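Local coordinates for beta-agarase B (Zobellia galactanivorans, PDB 4ATF), which cleaves the beta-1,4-linkages between galactose and 3,6-anhydro-L-galactose in agarose at random positions, with retention of the anomeric configuration, at residues M85-K90 with D94-G99; E53-F58 with I257-E262; K162-S167 with Y213-V218; F198-V203 with W298-K303. The protein carries 1 engineered substitution. One frame throughout, in Å; residues are numbered along the deposited sequence. Where two conformers were deposited one is given.

The four contacts sample the curved beta-sandwich of this GH16 enzyme. Along the chain, contacts 1 and 3 are both nested inside the loop closed by contact 2, while the segments of contact 4 alternate with those of contacts 2 and 3. Contacts 1 and 2 have centres about 15 Å apart and meet where M98 packs against T261; strand 96-103 links them as neighbour of both 55-56 and 255-262. Contacts 2 and 4, also about 15 Å apart, join through I257, I299 and I301. Contacts 3 and 4 lie about 11 Å apart on adjacent strands, tied by D216 and H199. Contacts 2, 3 and 4 thus join parts far apart in sequence, whereas contact 1 closes a local hairpin.

Contact 1 (M85-K90 with D94-G99); sequences MWATRK and DKINMG
R89 and I96 sit on one face of the antiparallel hairpin 82-89/96-103, their side chains crossing obliquely, while T88 and N97 share the other. R89 starts with CG anti to the backbone N (chi1 -161°) and then bends, which brings the guanidinium back beside I96, NH2 lying 3.5 Å from I96 CG1. The same NH2 donates to D94 O at 2.9 Å, close to the guanidinium plane; NH1 is held by D283 and P281. A leucine in place of R89 would probably leave D94 O and the D283 carboxylate without their donor and that end of the hairpin less firmly tied. On the opposite face, a water lies 2.7 Å from both T88 OG1 and N97 OD1 and also near R89 O, with more acceptors about it than it has protons; R75 is a further partner of T88. N97 OD1 also lies 3.5 Å from K90 CA. K90 and K95 run side by side in the same direction, and their backbones are joined by K90 N to K95 O at 2.8 Å. The central pair is held twice, by T88 N to N97 O at 3.0 Å and by N97 N to T88 O at 2.8 Å. E70 pairs with K90 NZ and also accepts from N97 ND2, so the lysine charge is probably well compensated and the N97 amide held against turning over.

Contact 2 (E53-F58 with I257-E262); sequences EKWDDF and IIINTE. With GAL (beta-D-galactopyranose), chain E.
W55 meets I257 and I259 with the far end of its six-membered ring, and these three buried residues make up the whole contact. The indole contributes the most surface. Its CZ3 approaches I257 CG2 at 4.2 Å and lies equally far from I257 O, which sits at the ring edge near the plane. CH2, the next atom round the ring, is 4.2 Å from I259 CD1, so the two isoleucines meet adjacent atoms of the indole. A first torsion of -53° places CG beside the backbone N, and from there the ring reaches over strand 96-103, which runs between the two segments and supports the tryptophan through I101 and S103. At the other end of the indole NE1 donates to D36, a polar anchor that should limit rotation of the ring, and F51, from helix 49-54 just before it in the chain, meets the ring.

I257 and I259 are two residues apart on strand 255-262 and therefore project to the same side. Both also pack on I299, and I257 on I301, from strand 293-306, so this side of the strand belongs to the apolar interior. Further along the same strand, E262 binds the substrate: its OE1 accepts a hydrogen bond of 2.6 Å from O4 of the galactose. Such a division, with I257 and I259 packed in the interior and E262 holding the sugar, fits the jelly-roll sandwich of the GH16 family, in which the glycan occupies a cleft along one sheet.

Contact 3 (K162-S167 with Y213-V218); sequences KKVHIS and YYIDGV
Y213 is gripped twice by the segment 162-167, once over its ring and once at its hydroxyl. I166 CB lies over one face, 3.9 Å from the ring centroid and offset toward the rim near CD2, a CH-pi contact in which the two side chains slide past each other in opposite directions. The phenol OH donates to S167 O at 2.7 Å, approaching well above the carbonyl plane, with a C=O...donor angle of 97°. A first torsion of -66° turns a ring face to I166 CB and delivers the hydroxyl to that carbonyl. A phenylalanine here would probably leave S167 O without this donor and the end of the ring untethered. V164 was modelled in two conformers, so the tip-to-tip approach of its CG2 to I215 CD1 at 3.6 Å is doubtful.

Further out, S167 OG bonds the substrate-binding Q180, while H165 bonds D143, the engineered residue at the probable proton-donor position. Strand 164-172 pairs with 137-145 and 187-188, whereas 210-215 pairs with 199-207 and 218-224; F188 touches V164, I166 and I215, and V220 and V223 of strand 218-224 reach I166 and Y213 respectively.

Contact 4 (F198-V203 with W298-K303); sequences FHRFGV and WIRIYK
Strands 199-207 and 293-306 both run antiparallel to strand 111-118, which lies between them, so their segments share a direction without being adjacent and meet through side chains alone. They belong to one layer of the GH16 beta-sandwich, of the concanavalin-like jelly-roll type, and the contact lies away from the glycan site, although the side chain of W298 is about 5 Å from the bound sodium ion.

R200 reaches across the intervening strand. Its aliphatic part comes to the edge of the W298 indole, near the ring plane, where CD is only 3.3 Å from CH2 and CG 3.8 Å from the same atom. With chi1 at 45°, W298 CG lies between its own backbone N and carbonyl carbon, which brings the benzo end of the indole toward R200. Guanidinium and indole planes differ by 33°. The indole also touches E114 and R116 of the central strand, and W14 meets its ring.

R200 and R300 bring like charges together, their guanidinium planes 77° apart. The central strand supplies the compensation: the carboxylate of E114 forms salt bridges with R200 NH1 and with R300 NE, so the glutamate probably offsets both charges. R300 is held further by I17 O and P18 O, and weakly by Y302 OH, while its NH2 stands 3.7 Å from R200 NH1.

Contact 1 (M85-K90 with D94-G99)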
# COMPACT_ATOMS: atom_id res chain seq x y z
N MET A 85 -3.85 -11.11 -7.10
CA MET A 85 -4.61 -11.22 -5.88
C MET A 85 -6.04 -10.90 -6.37
O MET A 85 -6.22 -9.89 -7.07
CB MET A 85 -4.12 -10.06 -4.98
CG MET A 85 -3.79 -10.39 -3.67
SD MET A 85 -3.00 -8.85 -3.16
CE MET A 85 -1.34 -9.47 -3.43
N TRP A 86 -7.05 -11.69 -6.01
CA TRP A 86 -8.41 -11.35 -6.45
C TRP A 86 -9.42 -11.45 -5.33
O TRP A 86 -9.08 -11.90 -4.24
CB TRP A 86 -8.84 -12.21 -7.68
CG TRP A 86 -9.35 -13.61 -7.47
CD1 TRP A 86 -10.62 -14.06 -7.72
CD2 TRP A 86 -8.60 -14.77 -7.06
NE1 TRP A 86 -10.73 -15.40 -7.47
CE2 TRP A 86 -9.51 -15.88 -7.06
CE3 TRP A 86 -7.27 -14.99 -6.68
CZ2 TRP A 86 -9.13 -17.18 -6.71
CZ3 TRP A 86 -6.87 -16.31 -6.33
CH2 TRP A 86 -7.81 -17.39 -6.36
N ALA A 87 -10.67 -11.06 -5.60
CA ALA A 87 -11.69 -10.97 -4.55
C ALA A 87 -12.96 -11.84 -4.86
O ALA A 87 -13.47 -11.78 -5.97
CB ALA A 87 -12.13 -9.48 -4.41
N THR A 88 -13.49 -12.59 -3.89
CA THR A 88 -14.75 -13.34 -4.10
C THR A 88 -15.61 -13.19 -2.84
O THR A 88 -15.05 -13.12 -1.72
CB THR A 88 -14.49 -14.84 -4.38
OG1 THR A 88 -13.67 -15.39 -3.33
CG2 THR A 88 -13.79 -14.99 -5.77
N ARG A 89 -16.93 -13.13 -3.01
CA ARG A 89 -17.85 -13.12 -1.84
C ARG A 89 -17.67 -14.37 -0.97
O ARG A 89 -17.60 -15.52 -1.46
CB ARG A 89 -19.31 -13.03 -2.30
CG ARG A 89 -20.28 -12.57 -1.20
CD ARG A 89 -21.02 -11.35 -1.82
NE ARG A 89 -20.51 -10.24 -1.15
CZ ARG A 89 -20.53 -8.95 -1.50
NH1 ARG A 89 -21.03 -8.40 -2.64
NH2 ARG A 89 -19.97 -8.20 -0.61
N LYS A 90 -17.55 -14.16 0.34
CA LYS A 90 -17.52 -15.29 1.27
C LYS A 90 -18.87 -15.98 1.24
O LYS A 90 -19.91 -15.32 1.35
CB LYS A 90 -17.16 -14.82 2.69
CG LYS A 90 -17.13 -15.94 3.74
CD LYS A 90 -16.68 -15.39 5.10
CE LYS A 90 -16.76 -16.48 6.20
NZ LYS A 90 -16.31 -15.92 7.52
N ASP A 94 -21.69 -11.24 4.00
CA ASP A 94 -21.38 -10.04 3.23
C ASP A 94 -19.88 -9.85 3.02
O ASP A 94 -19.47 -9.07 2.15
CB ASP A 94 -22.00 -8.76 3.85
CG ASP A 94 -23.52 -8.77 3.85
OD1 ASP A 94 -24.15 -9.14 2.84
OD2 ASP A 94 -24.11 -8.35 4.87
N LYS A 95 -19.05 -10.55 3.82
CA LYS A 95 -17.59 -10.44 3.71
C LYS A 95 -17.06 -10.84 2.30
O LYS A 95 -17.72 -11.59 1.53
CB LYS A 95 -16.90 -11.25 4.83
CG LYS A 95 -17.08 -10.55 6.22
CD LYS A 95 -16.61 -11.33 7.43
CE LYS A 95 -16.70 -10.42 8.68
NZ LYS A 95 -16.20 -9.05 8.38
N ILE A 96 -15.91 -10.25 1.95
CA ILE A 96 -15.25 -10.53 0.71
C ILE A 96 -13.87 -11.10 1.01
O ILE A 96 -13.05 -10.45 1.66
CB ILE A 96 -15.11 -9.26 -0.15
CG1 ILE A 96 -16.49 -8.60 -0.32
CG2 ILE A 96 -14.49 -9.61 -1.54
CD1 ILE A 96 -16.42 -7.11 -0.84
N ASN A 97 -13.62 -12.33 0.59
CA ASN A 97 -12.28 -12.92 0.67
C ASN A 97 -11.32 -12.35 -0.38
O ASN A 97 -11.66 -12.26 -1.59
CB ASN A 97 -12.39 -14.45 0.47
CG ASN A 97 -13.18 -15.17 1.55
OD1 ASN A 97 -14.05 -16.01 1.25
ND2 ASN A 97 -12.87 -14.89 2.84
N MET A 98 -10.09 -11.99 0.01
CA MET A 98 -9.18 -11.33 -0.98
C MET A 98 -7.78 -11.58 -0.40
O MET A 98 -7.62 -12.17 0.73
CB MET A 98 -9.52 -9.83 -1.19
CG MET A 98 -9.34 -8.96 0.03
SD MET A 98 -10.16 -7.32 -0.15
CE MET A 98 -11.91 -7.67 -0.26
N GLY A 99 -6.77 -11.21 -1.16
CA GLY A 99 -5.39 -11.54 -0.83
C GLY A 99 -4.63 -10.52 0.02
O GLY A 99 -4.97 -9.32 0.02
O HOH W 1 -6.96 -9.53 -3.52
O HOH W 2 -14.96 -16.57 -1.26

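Contact 2 (E53-F58 with I257-E262)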
# COMPACT_ATOMS: atom_id res chain seq x y z
N GLU A 53 10.36 -18.09 -0.01
CA GLU A 53 11.64 -17.52 0.44
C GLU A 53 11.48 -16.05 0.81
O GLU A 53 12.05 -15.61 1.81
CB GLU A 53 12.75 -17.62 -0.60
CG GLU A 53 14.00 -16.70 -0.27
CD GLU A 53 14.75 -17.11 0.99
OE1 GLU A 53 14.37 -18.10 1.63
OE2 GLU A 53 15.77 -16.46 1.35
N LYS A 54 10.70 -15.31 0.02
CA LYS A 54 10.59 -13.90 0.23
C LYS A 54 9.29 -13.44 0.86
O LYS A 54 9.27 -12.34 1.43
CB LYS A 54 10.78 -13.14 -1.10
CG LYS A 54 12.21 -13.28 -1.62
CD LYS A 54 12.52 -12.47 -2.90
CE LYS A 54 13.97 -12.79 -3.28
NZ LYS A 54 14.22 -12.37 -4.63
N TRP A 55 8.21 -14.22 0.76
CA TRP A 55 6.92 -13.73 1.20
C TRP A 55 6.18 -14.73 2.08
O TRP A 55 6.32 -15.95 1.91
CB TRP A 55 6.00 -13.43 -0.02
CG TRP A 55 6.69 -12.52 -1.00
CD1 TRP A 55 7.35 -12.89 -2.14
CD2 TRP A 55 6.74 -11.08 -0.94
NE1 TRP A 55 7.83 -11.74 -2.82
CE2 TRP A 55 7.50 -10.63 -2.08
CE3 TRP A 55 6.23 -10.12 -0.04
CZ2 TRP A 55 7.78 -9.25 -2.33
CZ3 TRP A 55 6.50 -8.73 -0.28
CH2 TRP A 55 7.28 -8.32 -1.44
N ASP A 56 5.31 -14.21 2.95
CA ASP A 56 4.26 -15.03 3.60
C ASP A 56 2.92 -14.62 2.98
O ASP A 56 2.70 -13.39 2.76
CB ASP A 56 4.24 -14.70 5.10
CG ASP A 56 3.23 -15.58 5.88
OD1 ASP A 56 2.81 -16.67 5.40
OD2 ASP A 56 2.85 -15.17 6.99
N ASP A 57 2.02 -15.58 2.71
CA ASP A 57 0.79 -15.19 1.97
C ASP A 57 -0.35 -14.82 2.94
O ASP A 57 -1.53 -15.16 2.73
CB ASP A 57 0.34 -16.23 0.90
CG ASP A 57 0.19 -17.69 1.47
OD1 ASP A 57 0.56 -17.95 2.68
OD2 ASP A 57 -0.29 -18.59 0.69
N PHE A 58 0.01 -14.03 3.96
CA PHE A 58 -1.02 -13.48 4.86
C PHE A 58 -0.57 -12.13 5.37
O PHE A 58 0.56 -11.71 5.10
CB PHE A 58 -1.35 -14.45 6.04
CG PHE A 58 -2.77 -14.23 6.60
CD1 PHE A 58 -3.87 -14.63 5.86
CD2 PHE A 58 -2.98 -13.57 7.82
CE1 PHE A 58 -5.22 -14.43 6.30
CE2 PHE A 58 -4.32 -13.33 8.28
CZ PHE A 58 -5.44 -13.76 7.50
N ILE A 257 6.95 -5.15 4.27
CA ILE A 257 6.34 -4.68 3.04
C ILE A 257 5.06 -5.48 2.91
O ILE A 257 5.08 -6.71 3.07
CB ILE A 257 7.26 -4.97 1.84
CG1 ILE A 257 8.64 -4.29 2.00
CG2 ILE A 257 6.51 -4.59 0.50
CD1 ILE A 257 9.66 -4.75 0.88
N ILE A 258 3.93 -4.83 2.68
CA ILE A 258 2.63 -5.56 2.60
C ILE A 258 2.01 -5.19 1.22
O ILE A 258 2.06 -4.01 0.83
CB ILE A 258 1.68 -5.13 3.76
CG1 ILE A 258 2.39 -5.35 5.13
CG2 ILE A 258 0.29 -5.79 3.64
CD1 ILE A 258 1.52 -5.03 6.37
N ILE A 259 1.49 -6.21 0.49
CA ILE A 259 0.76 -5.98 -0.76
C ILE A 259 -0.62 -6.63 -0.58
O ILE A 259 -0.68 -7.82 -0.28
CB ILE A 259 1.53 -6.60 -1.97
CG1 ILE A 259 2.95 -6.01 -2.02
CG2 ILE A 259 0.69 -6.38 -3.30
CD1 ILE A 259 3.85 -6.53 -3.19
N ASN A 260 -1.72 -5.90 -0.79
CA ASN A 260 -3.03 -6.47 -0.58
C ASN A 260 -4.08 -5.71 -1.32
O ASN A 260 -3.78 -4.73 -2.03
CB ASN A 260 -3.37 -6.63 0.95
CG ASN A 260 -3.73 -5.29 1.66
OD1 ASN A 260 -4.22 -4.36 1.05
ND2 ASN A 260 -3.51 -5.23 2.97
N THR A 261 -5.32 -6.19 -1.19
CA THR A 261 -6.51 -5.38 -1.50
C THR A 261 -7.32 -5.35 -0.23
O THR A 261 -7.13 -6.25 0.64
CB THR A 261 -7.32 -5.86 -2.74
OG1 THR A 261 -7.92 -7.15 -2.48
CG2 THR A 261 -6.37 -6.00 -3.98
N GLU A 262 -8.25 -4.38 -0.11
CA GLU A 262 -9.03 -4.17 1.15
C GLU A 262 -10.37 -3.56 0.83
O GLU A 262 -10.46 -2.66 -0.02
CB GLU A 262 -8.37 -3.19 2.18
CG GLU A 262 -7.14 -3.69 2.86
CD GLU A 262 -6.48 -2.66 3.84
OE1 GLU A 262 -7.00 -1.55 4.04
OE2 GLU A 262 -5.35 -2.91 4.32
C1 GAL E . -3.50 2.64 5.31
C2 GAL E . -4.18 2.20 6.60
C3 GAL E . -3.95 0.74 7.02
C4 GAL E . -4.37 -0.12 5.81
C5 GAL E . -3.65 0.39 4.53
C6 GAL E . -3.92 -0.47 3.28
O2 GAL E . -3.59 3.00 7.59
O3 GAL E . -4.80 0.55 8.16
O4 GAL E . -5.76 0.04 5.65
O5 GAL E . -3.85 1.78 4.24
O6 GAL E . -3.11 0.12 2.26

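Contact 3 (K162-S167 with Y213-V218)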
# COMPACT_ATOMS: atom_id res chain seq x y z
N LYS A 162 -9.18 8.61 -10.78
CA LYS A 162 -8.10 9.51 -11.23
C LYS A 162 -7.16 9.90 -10.08
O LYS A 162 -6.31 10.74 -10.25
CB LYS A 162 -8.66 10.72 -11.95
CG LYS A 162 -9.41 10.32 -13.29
CD LYS A 162 -10.05 11.54 -13.95
CE LYS A 162 -10.56 11.11 -15.31
NZ LYS A 162 -11.47 12.09 -15.89
N LYS A 163 -7.32 9.32 -8.89
CA LYS A 163 -6.50 9.75 -7.68
C LYS A 163 -5.69 8.60 -7.10
O LYS A 163 -6.16 7.45 -7.08
CB LYS A 163 -7.38 10.30 -6.52
CG LYS A 163 -8.08 11.67 -6.84
CD LYS A 163 -8.85 12.16 -5.62
CE LYS A 163 -9.47 13.53 -5.88
NZ LYS A 163 -10.28 13.61 -7.15
N VAL A 164 -4.45 8.86 -6.69
CA VAL A 164 -3.77 7.88 -5.83
C VAL A 164 -3.43 8.55 -4.51
O VAL A 164 -3.00 9.70 -4.50
CB VAL A 164 -2.53 7.22 -6.46
CG1 VAL A 164 -2.90 6.41 -7.67
CG2 VAL A 164 -1.42 8.24 -6.73
N HIS A 165 -3.69 7.84 -3.40
CA HIS A 165 -3.52 8.39 -2.08
C HIS A 165 -2.09 8.10 -1.64
O HIS A 165 -1.70 6.97 -1.61
CB HIS A 165 -4.47 7.71 -1.15
CG HIS A 165 -4.50 8.32 0.21
ND1 HIS A 165 -4.58 7.57 1.35
CD2 HIS A 165 -4.41 9.62 0.60
CE1 HIS A 165 -4.57 8.38 2.40
NE2 HIS A 165 -4.48 9.63 1.97
N ILE A 166 -1.31 9.13 -1.38
CA ILE A 166 0.09 8.93 -1.01
C ILE A 166 0.30 9.49 0.37
O ILE A 166 0.38 10.69 0.52
CB ILE A 166 1.11 9.55 -2.08
CG1 ILE A 166 0.57 10.88 -2.65
CG2 ILE A 166 1.30 8.53 -3.25
CD1 ILE A 166 1.59 11.61 -3.57
N SER A 167 0.47 8.63 1.35
CA SER A 167 0.40 9.11 2.74
C SER A 167 1.26 8.24 3.67
O SER A 167 2.03 7.38 3.20
CB SER A 167 -1.10 9.09 3.15
OG SER A 167 -1.32 9.91 4.29
N TYR A 213 7.70 10.93 -2.65
CA TYR A 213 6.87 9.99 -3.43
C TYR A 213 7.13 10.24 -4.91
O TYR A 213 7.22 11.41 -5.34
CB TYR A 213 5.35 10.25 -3.13
CG TYR A 213 4.97 9.93 -1.69
CD1 TYR A 213 5.12 10.90 -0.67
CD2 TYR A 213 4.54 8.66 -1.35
CE1 TYR A 213 4.78 10.63 0.67
CE2 TYR A 213 4.15 8.36 0.01
CZ TYR A 213 4.30 9.35 1.00
OH TYR A 213 3.92 9.09 2.30
N TYR A 214 7.20 9.16 -5.69
CA TYR A 214 7.53 9.19 -7.11
C TYR A 214 6.51 8.38 -7.90
O TYR A 214 6.15 7.24 -7.51
CB TYR A 214 8.93 8.55 -7.36
CG TYR A 214 10.04 9.36 -6.74
CD1 TYR A 214 10.40 9.21 -5.37
CD2 TYR A 214 10.73 10.33 -7.51
CE1 TYR A 214 11.47 10.02 -4.79
CE2 TYR A 214 11.75 11.13 -6.96
CZ TYR A 214 12.09 10.98 -5.62
OH TYR A 214 13.12 11.83 -5.20
N ILE A 215 6.02 8.93 -9.00
CA ILE A 215 5.16 8.14 -9.91
C ILE A 215 5.77 8.26 -11.26
O ILE A 215 6.04 9.41 -11.75
CB ILE A 215 3.68 8.65 -9.94
CG1 ILE A 215 3.06 8.43 -8.53
CG2 ILE A 215 2.87 7.86 -10.95
CD1 ILE A 215 1.68 9.10 -8.29
N ASP A 216 6.01 7.10 -11.86
CA ASP A 216 6.60 7.04 -13.22
C ASP A 216 7.87 7.84 -13.33
O ASP A 216 8.11 8.52 -14.32
CB ASP A 216 5.54 7.43 -14.28
CG ASP A 216 4.44 6.33 -14.45
OD1 ASP A 216 4.71 5.16 -14.05
OD2 ASP A 216 3.34 6.63 -15.01
N GLY A 217 8.70 7.76 -12.30
CA GLY A 217 10.06 8.30 -12.44
C GLY A 217 10.18 9.79 -12.11
O GLY A 217 11.23 10.36 -12.37
N VAL A 218 9.13 10.38 -11.51
CA VAL A 218 9.01 11.81 -11.25
C VAL A 218 8.61 12.06 -9.80
O VAL A 218 7.75 11.39 -9.25
CB VAL A 218 7.86 12.45 -12.15
CG1 VAL A 218 7.55 13.94 -11.73
CG2 VAL A 218 8.21 12.42 -13.49

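Contact 4 (F198-V203 with W298-K303)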
# COMPACT_ATOMS: atom_id res chain seq x y z
N PHE A 198 -0.16 -0.44 -16.26
CA PHE A 198 0.85 -0.48 -15.21
C PHE A 198 1.54 0.86 -15.06
O PHE A 198 1.91 1.50 -16.07
CB PHE A 198 1.92 -1.58 -15.51
CG PHE A 198 1.39 -2.99 -15.25
CD1 PHE A 198 0.66 -3.67 -16.29
CD2 PHE A 198 1.54 -3.61 -14.00
CE1 PHE A 198 0.10 -4.94 -16.08
CE2 PHE A 198 1.03 -4.90 -13.80
CZ PHE A 198 0.29 -5.55 -14.81
N HIS A 199 1.77 1.26 -13.81
CA HIS A 199 2.57 2.44 -13.51
C HIS A 199 3.57 2.09 -12.41
O HIS A 199 3.45 1.06 -11.68
CB HIS A 199 1.64 3.59 -13.02
CG HIS A 199 0.71 4.10 -14.09
ND1 HIS A 199 1.07 5.10 -14.98
CD2 HIS A 199 -0.55 3.76 -14.41
CE1 HIS A 199 0.07 5.34 -15.81
NE2 HIS A 199 -0.93 4.54 -15.48
N ARG A 200 4.56 2.95 -12.25
CA ARG A 200 5.58 2.75 -11.22
C ARG A 200 5.31 3.70 -10.06
O ARG A 200 5.38 4.92 -10.25
CB ARG A 200 6.97 3.08 -11.81
CG ARG A 200 7.52 2.01 -12.77
CD ARG A 200 9.02 2.12 -12.82
NE ARG A 200 9.34 3.17 -13.64
CZ ARG A 200 10.20 4.16 -13.47
NH1 ARG A 200 10.91 4.47 -12.35
NH2 ARG A 200 10.25 4.89 -14.54
N PHE A 201 5.06 3.16 -8.88
CA PHE A 201 4.82 3.94 -7.68
C PHE A 201 5.97 3.67 -6.69
O PHE A 201 6.17 2.52 -6.28
CB PHE A 201 3.48 3.46 -7.05
CG PHE A 201 2.32 3.54 -8.00
CD1 PHE A 201 1.67 4.74 -8.21
CD2 PHE A 201 1.91 2.41 -8.70
CE1 PHE A 201 0.56 4.85 -9.10
CE2 PHE A 201 0.82 2.43 -9.60
CZ PHE A 201 0.08 3.67 -9.80
N GLY A 202 6.68 4.72 -6.26
CA GLY A 202 7.83 4.53 -5.41
C GLY A 202 7.83 5.53 -4.27
O GLY A 202 7.13 6.58 -4.30
N VAL A 203 8.64 5.22 -3.25
CA VAL A 203 8.84 6.12 -2.13
C VAL A 203 10.31 6.06 -1.74
O VAL A 203 10.89 4.97 -1.64
CB VAL A 203 8.00 5.74 -0.91
CG1 VAL A 203 8.58 4.49 -0.22
CG2 VAL A 203 7.93 6.91 0.09
N TRP A 298 6.39 -6.11 -10.59
CA TRP A 298 7.60 -6.24 -9.75
C TRP A 298 7.64 -5.21 -8.64
O TRP A 298 6.89 -4.22 -8.64
CB TRP A 298 8.92 -6.18 -10.59
CG TRP A 298 9.04 -5.07 -11.70
CD1 TRP A 298 9.00 -5.24 -13.10
CD2 TRP A 298 9.30 -3.67 -11.48
NE1 TRP A 298 9.23 -3.99 -13.74
CE2 TRP A 298 9.41 -3.03 -12.77
CE3 TRP A 298 9.44 -2.88 -10.32
CZ2 TRP A 298 9.67 -1.64 -12.91
CZ3 TRP A 298 9.68 -1.50 -10.46
CH2 TRP A 298 9.79 -0.90 -11.75
N ILE A 299 8.50 -5.47 -7.67
CA ILE A 299 8.77 -4.56 -6.60
C ILE A 299 10.28 -4.56 -6.39
O ILE A 299 10.91 -5.65 -6.23
CB ILE A 299 7.94 -4.87 -5.31
CG1 ILE A 299 8.20 -3.75 -4.24
CG2 ILE A 299 8.21 -6.29 -4.82
CD1 ILE A 299 7.16 -3.80 -3.10
N ARG A 300 10.89 -3.38 -6.48
CA ARG A 300 12.34 -3.30 -6.45
C ARG A 300 12.70 -2.37 -5.29
O ARG A 300 11.98 -1.39 -5.00
CB ARG A 300 12.89 -2.84 -7.82
CG ARG A 300 12.56 -1.35 -8.22
CD ARG A 300 12.95 -1.19 -9.73
NE ARG A 300 12.77 0.22 -10.13
CZ ARG A 300 13.74 0.98 -10.68
NH1 ARG A 300 14.96 0.47 -10.99
NH2 ARG A 300 13.48 2.25 -11.01
N ILE A 301 13.81 -2.69 -4.64
CA ILE A 301 14.22 -2.08 -3.39
C ILE A 301 15.73 -1.76 -3.50
O ILE A 301 16.52 -2.63 -3.88
CB ILE A 301 14.03 -3.09 -2.21
CG1 ILE A 301 12.52 -3.42 -2.02
CG2 ILE A 301 14.69 -2.52 -0.96
CD1 ILE A 301 12.19 -4.92 -1.61
N TYR A 302 16.11 -0.51 -3.21
CA TYR A 302 17.52 -0.09 -3.33
C TYR A 302 17.96 0.64 -2.07
O TYR A 302 17.15 1.34 -1.42
CB TYR A 302 17.73 0.87 -4.52
CG TYR A 302 17.49 0.25 -5.86
CD1 TYR A 302 16.19 0.06 -6.35
CD2 TYR A 302 18.58 -0.15 -6.64
CE1 TYR A 302 15.97 -0.53 -7.58
CE2 TYR A 302 18.37 -0.76 -7.91
CZ TYR A 302 17.06 -0.91 -8.36
OH TYR A 302 16.85 -1.49 -9.61
N LYS A 303 19.24 0.49 -1.72
CA LYS A 303 19.84 1.23 -0.58
C LYS A 303 20.97 2.10 -1.12
O LYS A 303 21.68 1.67 -2.04
CB LYS A 303 20.38 0.22 0.50
CG LYS A 303 19.12 -0.59 1.15
CD LYS A 303 19.20 -0.78 2.69
CE LYS A 303 19.07 0.50 3.31
NZ LYS A 303 18.37 0.58 4.56